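Local atomic coordinates of topoisomerase I-like protein (Leishmania donovani, PDB entry 2B9S), a protein that forms part of a heterodimeric type IB DNA topoisomerase that probably relaxes supercoiled DNA by transiently cutting and resealing one strand. Residues S307-H312 against G357-D362; I320-F325 against Q334-V339. All coordinates share one frame; numbering follows the deposited sequence.

Interaction 1. Residues S307-H312 against G357-D362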
ATOM      1  N   SER D 307      -4.014 -18.726  -3.104  1.00 27.39           N
ATOM      2  CA  SER D 307      -2.801 -19.106  -3.844  1.00 25.99           C
ATOM      3  C   SER D 307      -1.756 -19.914  -3.023  1.00 25.63           C
ATOM      4  O   SER D 307      -0.632 -20.156  -3.484  1.00 24.65           O
ATOM      5  CB  SER D 307      -2.180 -17.873  -4.526  1.00 23.76           C
ATOM      6  OG  SER D 307      -1.847 -16.880  -3.584  1.00 24.63           O
ATOM      7  N   LEU D 308      -2.118 -20.332  -1.811  1.00 26.49           N
ATOM      8  CA  LEU D 308      -1.219 -21.192  -1.026  1.00 26.54           C
ATOM      9  C   LEU D 308      -0.886 -22.468  -1.801  1.00 26.04           C
ATOM     10  O   LEU D 308      -1.736 -23.043  -2.456  1.00 24.33           O
ATOM     11  CB  LEU D 308      -1.798 -21.543   0.344  1.00 25.73           C
ATOM     12  CG  LEU D 308      -2.064 -20.395   1.321  1.00 27.19           C
ATOM     13  CD1 LEU D 308      -3.045 -20.850   2.405  1.00 25.41           C
ATOM     14  CD2 LEU D 308      -0.756 -19.806   1.915  1.00 24.65           C
ATOM     15  N   ARG D 309       0.379 -22.870  -1.730  1.00 26.67           N
ATOM     16  CA  ARG D 309       0.868 -24.065  -2.406  1.00 26.60           C
ATOM     17  C   ARG D 309       1.195 -25.130  -1.347  1.00 26.68           C
ATOM     18  O   ARG D 309       1.327 -24.821  -0.151  1.00 24.36           O
ATOM     19  CB  ARG D 309       2.102 -23.739  -3.259  1.00 25.07           C
ATOM     20  CG  ARG D 309       1.841 -22.727  -4.399  1.00 27.20           C
ATOM     21  CD  ARG D 309       3.034 -22.594  -5.323  1.00 26.05           C
ATOM     22  NE  ARG D 309       4.143 -21.895  -4.683  1.00 28.56           N
ATOM     23  CZ  ARG D 309       4.378 -20.581  -4.774  1.00 28.38           C
ATOM     24  NH1 ARG D 309       3.571 -19.792  -5.477  1.00 28.37           N
ATOM     25  NH2 ARG D 309       5.414 -20.052  -4.138  1.00 27.93           N
ATOM     26  N   VAL D 310       1.334 -26.373  -1.801  1.00 26.97           N
ATOM     27  CA  VAL D 310       1.644 -27.501  -0.923  1.00 27.82           C
ATOM     28  C   VAL D 310       2.840 -27.230   0.009  1.00 29.19           C
ATOM     29  O   VAL D 310       2.785 -27.546   1.205  1.00 28.53           O
ATOM     30  CB  VAL D 310       1.792 -28.822  -1.744  1.00 27.76           C
ATOM     31  CG1 VAL D 310       2.300 -29.978  -0.861  1.00 24.87           C
ATOM     32  CG2 VAL D 310       0.457 -29.158  -2.414  1.00 26.94           C
ATOM     33  N   GLU D 311       3.896 -26.624  -0.538  1.00 28.96           N
ATOM     34  CA  GLU D 311       5.067 -26.193   0.235  1.00 30.95           C
ATOM     35  C   GLU D 311       4.811 -25.197   1.393  1.00 29.76           C
ATOM     36  O   GLU D 311       5.677 -25.008   2.250  1.00 29.31           O
ATOM     37  CB  GLU D 311       6.105 -25.593  -0.711  1.00 31.90           C
ATOM     38  CG  GLU D 311       5.621 -24.341  -1.484  1.00 34.54           C
ATOM     39  CD  GLU D 311       6.513 -23.995  -2.677  1.00 36.16           C
ATOM     40  OE1 GLU D 311       7.685 -24.449  -2.698  1.00 39.65           O
ATOM     41  OE2 GLU D 311       6.048 -23.282  -3.606  1.00 36.78           O
ATOM     42  N   HIS D 312       3.651 -24.547   1.410  1.00 28.95           N
ATOM     43  CA  HIS D 312       3.409 -23.459   2.375  1.00 26.63           C
ATOM     44  C   HIS D 312       2.801 -23.929   3.664  1.00 27.35           C
ATOM     45  O   HIS D 312       2.797 -23.179   4.633  1.00 26.30           O
ATOM     46  CB  HIS D 312       2.541 -22.347   1.773  1.00 22.78           C
ATOM     47  CG  HIS D 312       3.219 -21.614   0.665  1.00 21.43           C
ATOM     48  ND1 HIS D 312       2.590 -21.304  -0.513  1.00 20.79           N
ATOM     49  CD2 HIS D 312       4.499 -21.191   0.531  1.00 22.32           C
ATOM     50  CE1 HIS D 312       3.441 -20.696  -1.316  1.00 22.02           C
ATOM     51  NE2 HIS D 312       4.608 -20.618  -0.706  1.00 20.51           N
ATOM     52  N   GLY D 357       5.331 -27.477  -5.320  1.00 25.22           N
ATOM     53  CA  GLY D 357       4.943 -26.301  -6.077  1.00 23.50           C
ATOM     54  C   GLY D 357       3.520 -26.230  -6.610  1.00 24.97           C
ATOM     55  O   GLY D 357       3.191 -25.304  -7.338  1.00 27.20           O
ATOM     56  N   MET D 358       2.669 -27.194  -6.274  1.00 25.34           N
ATOM     57  CA  MET D 358       1.288 -27.198  -6.758  1.00 23.46           C
ATOM     58  C   MET D 358       0.367 -26.455  -5.785  1.00 24.77           C
ATOM     59  O   MET D 358       0.651 -26.416  -4.568  1.00 24.14           O
ATOM     60  CB  MET D 358       0.810 -28.637  -6.971  1.00 24.43           C
ATOM     61  CG  MET D 358       1.372 -29.316  -8.255  1.00 23.97           C
ATOM     62  SD  MET D 358       0.969 -31.093  -8.430  1.00 25.92           S
ATOM     63  CE  MET D 358      -0.807 -31.063  -8.622  1.00 21.11           C
ATOM     64  N   ASP D 359      -0.710 -25.854  -6.313  1.00 24.72           N
ATOM     65  CA  ASP D 359      -1.710 -25.149  -5.495  1.00 27.57           C
ATOM     66  C   ASP D 359      -2.531 -26.118  -4.658  1.00 28.02           C
ATOM     67  O   ASP D 359      -2.999 -27.131  -5.174  1.00 27.85           O
ATOM     68  CB  ASP D 359      -2.754 -24.398  -6.349  1.00 28.46           C
ATOM     69  CG  ASP D 359      -2.189 -23.229  -7.138  1.00 29.50           C
ATOM     70  OD1 ASP D 359      -1.024 -22.830  -6.937  1.00 28.37           O
ATOM     71  OD2 ASP D 359      -2.959 -22.709  -7.983  1.00 29.97           O
ATOM     72  N   ILE D 360      -2.770 -25.729  -3.407  1.00 29.78           N
ATOM     73  CA  ILE D 360      -3.705 -26.401  -2.499  1.00 31.99           C
ATOM     74  C   ILE D 360      -5.159 -26.211  -2.929  1.00 32.11           C
ATOM     75  O   ILE D 360      -5.935 -27.177  -2.976  1.00 33.09           O
ATOM     76  CB  ILE D 360      -3.567 -25.851  -1.063  1.00 32.66           C
ATOM     77  CG1 ILE D 360      -2.165 -26.104  -0.526  1.00 32.03           C
ATOM     78  CG2 ILE D 360      -4.634 -26.474  -0.146  1.00 34.57           C
ATOM     79  CD1 ILE D 360      -1.852 -25.343   0.738  1.00 33.63           C
ATOM     80  N   PHE D 361      -5.534 -24.965  -3.220  1.00 31.25           N
ATOM     81  CA  PHE D 361      -6.890 -24.669  -3.689  1.00 30.50           C
ATOM     82  C   PHE D 361      -6.941 -24.486  -5.203  1.00 30.83           C
ATOM     83  O   PHE D 361      -7.353 -23.450  -5.689  1.00 31.19           O
ATOM     84  CB  PHE D 361      -7.484 -23.457  -2.958  1.00 30.54           C
ATOM     85  CG  PHE D 361      -7.422 -23.564  -1.450  1.00 30.64           C
ATOM     86  CD1 PHE D 361      -8.092 -24.598  -0.781  1.00 29.99           C
ATOM     87  CD2 PHE D 361      -6.676 -22.639  -0.701  1.00 29.88           C
ATOM     88  CE1 PHE D 361      -8.019 -24.702   0.607  1.00 29.44           C
ATOM     89  CE2 PHE D 361      -6.602 -22.727   0.668  1.00 29.87           C
ATOM     90  CZ  PHE D 361      -7.283 -23.761   1.336  1.00 30.77           C
ATOM     91  N   ASP D 362      -6.559 -25.527  -5.937  1.00 32.00           N
ATOM     92  CA  ASP D 362      -6.510 -25.486  -7.402  1.00 32.87           C
ATOM     93  C   ASP D 362      -7.875 -25.283  -8.099  1.00 32.93           C
ATOM     94  O   ASP D 362      -7.938 -24.868  -9.255  1.00 31.55           O
ATOM     95  CB  ASP D 362      -5.779 -26.728  -7.954  1.00 32.96           C
ATOM     96  CG  ASP D 362      -6.619 -28.012  -7.889  1.00 33.38           C
ATOM     97  OD1 ASP D 362      -6.938 -28.513  -6.773  1.00 30.94           O
ATOM     98  OD2 ASP D 362      -6.927 -28.531  -8.989  1.00 33.63           O
TER
HETATM   99  O   HOH W   1       0.200 -19.995  -6.002  1.00 31.76           O
HETATM  100  O   HOH W   2      -4.032 -22.522  -3.727  1.00 24.99           O
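Ile-360 lays its far methyl against the Arg-309 carbonyl, CD1 3.3 Å from Arg-309 O. Its CG1 lies anti to the carbonyl carbon (chi1 -61°), which brings the same branch beside Leu-308, whose CB meets Ile-360 CD1 at 3.8 Å. Beside it two backbone bonds, Ile-360 N to Leu-308 O (3.0 Å) and Val-310 N to Met-358 O (2.9 Å), form an isolated bridge centred on Arg-309 and Asp-359. The Arg-309 CB points away from 357-362, yet the chain runs on past Gly-357: CD lies 3.4 Å from Gly-357 O, and the bend at chi3 (-71°) beyond it turns the guanidinium to Glu-311. There NE meets Glu-311 OE2 at 2.6 Å in the guanidinium plane, NH2 has a salt bridge with Asp-301, and His-312 CE1 lies over one face, towards the rim. The Asp-359 carboxylate, turned 32° from the guanidinium plane, makes no direct salt bridge with it; one water donates to both Asp-359 OD1 and Ser-307 O and receives a weak bond from Arg-309 NH1. A second water joins Leu-308 O to Phe-361 N. The bridge thus pins two loops of the catalytic core together: Ile-360 and Phe-361 pack on Phe-350 of helix 341-351, Phe-361 also reaches helix 272-287, and Leu-308 leans on Phe-325 of strand 320-326.

Interaction 2. Residues I320-F325 against Q334-V339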
ATOM      1  N   ILE D 320      -2.541 -29.857  14.128  1.00 42.04           N
ATOM      2  CA  ILE D 320      -1.808 -28.619  14.016  1.00 40.91           C
ATOM      3  C   ILE D 320      -1.269 -28.452  12.573  1.00 39.25           C
ATOM      4  O   ILE D 320      -0.645 -29.363  12.013  1.00 36.68           O
ATOM      5  CB  ILE D 320      -0.724 -28.540  15.125  1.00 41.48           C
ATOM      6  CG1 ILE D 320      -1.406 -28.245  16.465  1.00 42.60           C
ATOM      7  CG2 ILE D 320       0.327 -27.470  14.826  1.00 43.30           C
ATOM      8  CD1 ILE D 320      -0.585 -28.602  17.683  1.00 45.17           C
ATOM      9  N   VAL D 321      -1.589 -27.305  11.969  1.00 37.39           N
ATOM     10  CA  VAL D 321      -1.021 -26.907  10.686  1.00 35.07           C
ATOM     11  C   VAL D 321       0.039 -25.845  10.931  1.00 33.13           C
ATOM     12  O   VAL D 321      -0.225 -24.839  11.566  1.00 32.39           O
ATOM     13  CB  VAL D 321      -2.077 -26.377   9.701  1.00 35.98           C
ATOM     14  CG1 VAL D 321      -1.504 -26.324   8.274  1.00 36.81           C
ATOM     15  CG2 VAL D 321      -3.303 -27.252   9.709  1.00 36.85           C
ATOM     16  N   ARG D 322       1.254 -26.118  10.467  1.00 32.98           N
ATOM     17  CA  ARG D 322       2.327 -25.137  10.394  1.00 32.82           C
ATOM     18  C   ARG D 322       2.331 -24.426   9.022  1.00 32.86           C
ATOM     19  O   ARG D 322       2.666 -25.039   7.992  1.00 32.15           O
ATOM     20  CB  ARG D 322       3.671 -25.815  10.612  1.00 32.10           C
ATOM     21  CG  ARG D 322       4.834 -24.862  10.604  1.00 32.59           C
ATOM     22  CD  ARG D 322       6.060 -25.507  11.195  1.00 35.08           C
ATOM     23  NE  ARG D 322       5.906 -25.742  12.631  1.00 37.91           N
ATOM     24  CZ  ARG D 322       6.723 -26.495  13.378  1.00 39.73           C
ATOM     25  NH1 ARG D 322       7.769 -27.110  12.838  1.00 37.62           N
ATOM     26  NH2 ARG D 322       6.480 -26.643  14.677  1.00 39.32           N
ATOM     27  N   PHE D 323       1.962 -23.141   9.040  1.00 31.59           N
ATOM     28  CA  PHE D 323       2.047 -22.227   7.886  1.00 31.81           C
ATOM     29  C   PHE D 323       3.437 -21.578   7.802  1.00 31.20           C
ATOM     30  O   PHE D 323       3.961 -21.105   8.805  1.00 32.11           O
ATOM     31  CB  PHE D 323       1.010 -21.105   8.032  1.00 30.97           C
ATOM     32  CG  PHE D 323      -0.419 -21.558   7.880  1.00 31.41           C
ATOM     33  CD1 PHE D 323      -1.084 -21.396   6.671  1.00 30.23           C
ATOM     34  CD2 PHE D 323      -1.104 -22.129   8.950  1.00 31.34           C
ATOM     35  CE1 PHE D 323      -2.402 -21.799   6.518  1.00 30.34           C
ATOM     36  CE2 PHE D 323      -2.414 -22.540   8.806  1.00 30.48           C
ATOM     37  CZ  PHE D 323      -3.066 -22.381   7.589  1.00 31.68           C
ATOM     38  N   ASP D 324       4.035 -21.546   6.617  1.00 31.07           N
ATOM     39  CA  ASP D 324       5.265 -20.762   6.414  1.00 30.24           C
ATOM     40  C   ASP D 324       5.333 -20.242   4.982  1.00 28.43           C
ATOM     41  O   ASP D 324       5.570 -21.000   4.031  1.00 28.02           O
ATOM     42  CB  ASP D 324       6.509 -21.582   6.766  1.00 31.72           C
ATOM     43  CG  ASP D 324       7.797 -20.761   6.749  1.00 33.49           C
ATOM     44  OD1 ASP D 324       7.781 -19.532   6.470  1.00 34.13           O
ATOM     45  OD2 ASP D 324       8.849 -21.368   7.020  1.00 35.29           O
ATOM     46  N   PHE D 325       5.090 -18.948   4.819  1.00 27.22           N
ATOM     47  CA  PHE D 325       5.004 -18.376   3.466  1.00 23.12           C
ATOM     48  C   PHE D 325       5.254 -16.883   3.456  1.00 23.36           C
ATOM     49  O   PHE D 325       5.079 -16.204   4.477  1.00 23.88           O
ATOM     50  CB  PHE D 325       3.645 -18.721   2.814  1.00 23.32           C
ATOM     51  CG  PHE D 325       2.458 -18.056   3.464  1.00 23.06           C
ATOM     52  CD1 PHE D 325       2.119 -16.735   3.148  1.00 24.27           C
ATOM     53  CD2 PHE D 325       1.662 -18.754   4.381  1.00 23.92           C
ATOM     54  CE1 PHE D 325       0.997 -16.099   3.756  1.00 24.47           C
ATOM     55  CE2 PHE D 325       0.553 -18.143   5.006  1.00 22.92           C
ATOM     56  CZ  PHE D 325       0.215 -16.809   4.684  1.00 24.01           C
ATOM     57  N   GLN D 334       4.508 -16.973   9.663  1.00 33.02           N
ATOM     58  CA  GLN D 334       4.861 -18.204  10.358  1.00 36.25           C
ATOM     59  C   GLN D 334       3.882 -18.379  11.493  1.00 36.11           C
ATOM     60  O   GLN D 334       3.762 -17.505  12.354  1.00 35.22           O
ATOM     61  CB  GLN D 334       6.275 -18.126  10.936  1.00 37.35           C
ATOM     62  CG  GLN D 334       7.374 -18.406   9.934  1.00 39.52           C
ATOM     63  CD  GLN D 334       8.762 -18.251  10.529  1.00 40.24           C
ATOM     64  OE1 GLN D 334       9.197 -17.144  10.865  1.00 42.53           O
ATOM     65  NE2 GLN D 334       9.477 -19.354  10.633  1.00 41.62           N
ATOM     66  N   ASN D 335       3.165 -19.498  11.477  1.00 36.48           N
ATOM     67  CA  ASN D 335       2.170 -19.788  12.495  1.00 36.66           C
ATOM     68  C   ASN D 335       1.854 -21.265  12.579  1.00 36.86           C
ATOM     69  O   ASN D 335       1.633 -21.916  11.549  1.00 35.21           O
ATOM     70  CB  ASN D 335       0.874 -19.004  12.237  1.00 36.31           C
ATOM     71  CG  ASN D 335       0.032 -18.814  13.502  1.00 37.25           C
ATOM     72  OD1 ASN D 335       0.490 -19.074  14.625  1.00 37.07           O
ATOM     73  ND2 ASN D 335      -1.196 -18.339  13.325  1.00 36.55           N
ATOM     74  N   ASP D 336       1.829 -21.780  13.812  1.00 38.24           N
ATOM     75  CA  ASP D 336       1.307 -23.124  14.104  1.00 39.41           C
ATOM     76  C   ASP D 336      -0.123 -22.993  14.577  1.00 39.53           C
ATOM     77  O   ASP D 336      -0.385 -22.311  15.568  1.00 41.08           O
ATOM     78  CB  ASP D 336       2.140 -23.815  15.178  1.00 41.02           C
ATOM     79  CG  ASP D 336       3.518 -24.187  14.694  1.00 41.75           C
ATOM     80  OD1 ASP D 336       4.291 -24.722  15.511  1.00 43.53           O
ATOM     81  OD2 ASP D 336       3.834 -23.956  13.506  1.00 42.57           O
ATOM     82  N   VAL D 337      -1.042 -23.626  13.855  1.00 37.89           N
ATOM     83  CA  VAL D 337      -2.469 -23.420  14.060  1.00 37.65           C
ATOM     84  C   VAL D 337      -3.167 -24.752  14.306  1.00 38.25           C
ATOM     85  O   VAL D 337      -3.070 -25.677  13.482  1.00 37.83           O
ATOM     86  CB  VAL D 337      -3.149 -22.716  12.825  1.00 37.92           C
ATOM     87  CG1 VAL D 337      -4.618 -22.408  13.097  1.00 36.71           C
ATOM     88  CG2 VAL D 337      -2.421 -21.438  12.459  1.00 38.99           C
ATOM     89  N   ALA D 338      -3.871 -24.839  15.438  1.00 36.88           N
ATOM     90  CA  ALA D 338      -4.696 -25.984  15.752  1.00 36.06           C
ATOM     91  C   ALA D 338      -6.032 -25.798  15.057  1.00 36.22           C
ATOM     92  O   ALA D 338      -6.774 -24.865  15.362  1.00 39.33           O
ATOM     93  CB  ALA D 338      -4.875 -26.108  17.265  1.00 37.58           C
ATOM     94  N   VAL D 339      -6.329 -26.660  14.093  1.00 36.85           N
ATOM     95  CA  VAL D 339      -7.552 -26.511  13.294  1.00 36.95           C
ATOM     96  C   VAL D 339      -8.585 -27.564  13.648  1.00 38.91           C
ATOM     97  O   VAL D 339      -8.260 -28.607  14.246  1.00 37.91           O
ATOM     98  CB  VAL D 339      -7.271 -26.541  11.743  1.00 35.75           C
ATOM     99  CG1 VAL D 339      -6.322 -25.401  11.326  1.00 33.45           C
ATOM    100  CG2 VAL D 339      -6.726 -27.889  11.303  1.00 35.45           C
TER
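Arg-322 runs alongside Asp-336, its non-hydrogen-bonded partner on the neighbouring strand, and almost every atom of its side chain finds the carboxylate. CB lies 3.4 Å from Asp-336 OD2 and CG closer still, at 3.2 Å; CD lies 3.6 Å from the same Asp-336 OD2. With CG anti to the backbone N (chi1 -178°) the chain runs beside Asp-336, and a bend at chi3 turns the guanidinium side-on to the acid. NE then donates to Asp-336 OD2 at 2.9 Å and NH2 to Asp-336 OD1 at 3.0 Å, a two-pronged salt bridge that meets both oxygens on the syn side, 23° out of the carboxylate plane, with the two groups' planes 15° apart. The bridge spans the antiparallel hairpin of strands 320-326 and 332-338, whose backbones pair through Val-321 with Val-337 and Phe-323 with Asn-335. Ile-320, Asp-324, Gln-334 and Ala-338 share the face of the salt bridge; Asp-324 lies beside Gln-334 and has its salt bridge with Arg-332. On the face of Val-321, Phe-323 and Val-337, Val-337 CG2 meets Phe-323 CD2 obliquely at 3.8 Å; just past the strand end, Val-339 CG2 touches Val-321 CG2 at 3.8 Å. Phe-323 and Val-337 both rest on Leu-287 of helix 272-287, and Val-321 packs against Leu-347 of helix 341-351.

From the N terminus, helix 272-287 precedes the loop holding 307-312, which leads through strand 313-315 into strand 320-326. The chain then turns back along strand 332-338, and interaction 2 closes this short hairpin loop. Helix 341-351 follows, and only at 357-362 does interaction 1 close the larger loop, with interaction 2 nested inside it. The two contacts touch directly: His-312 O probably accepts a hydrogen bond from Asp-324 N, and His-312 packs against Phe-325. Together they tie the three-stranded antiparallel sheet to the loop before strand 313-315 and the loop after helix 341-351.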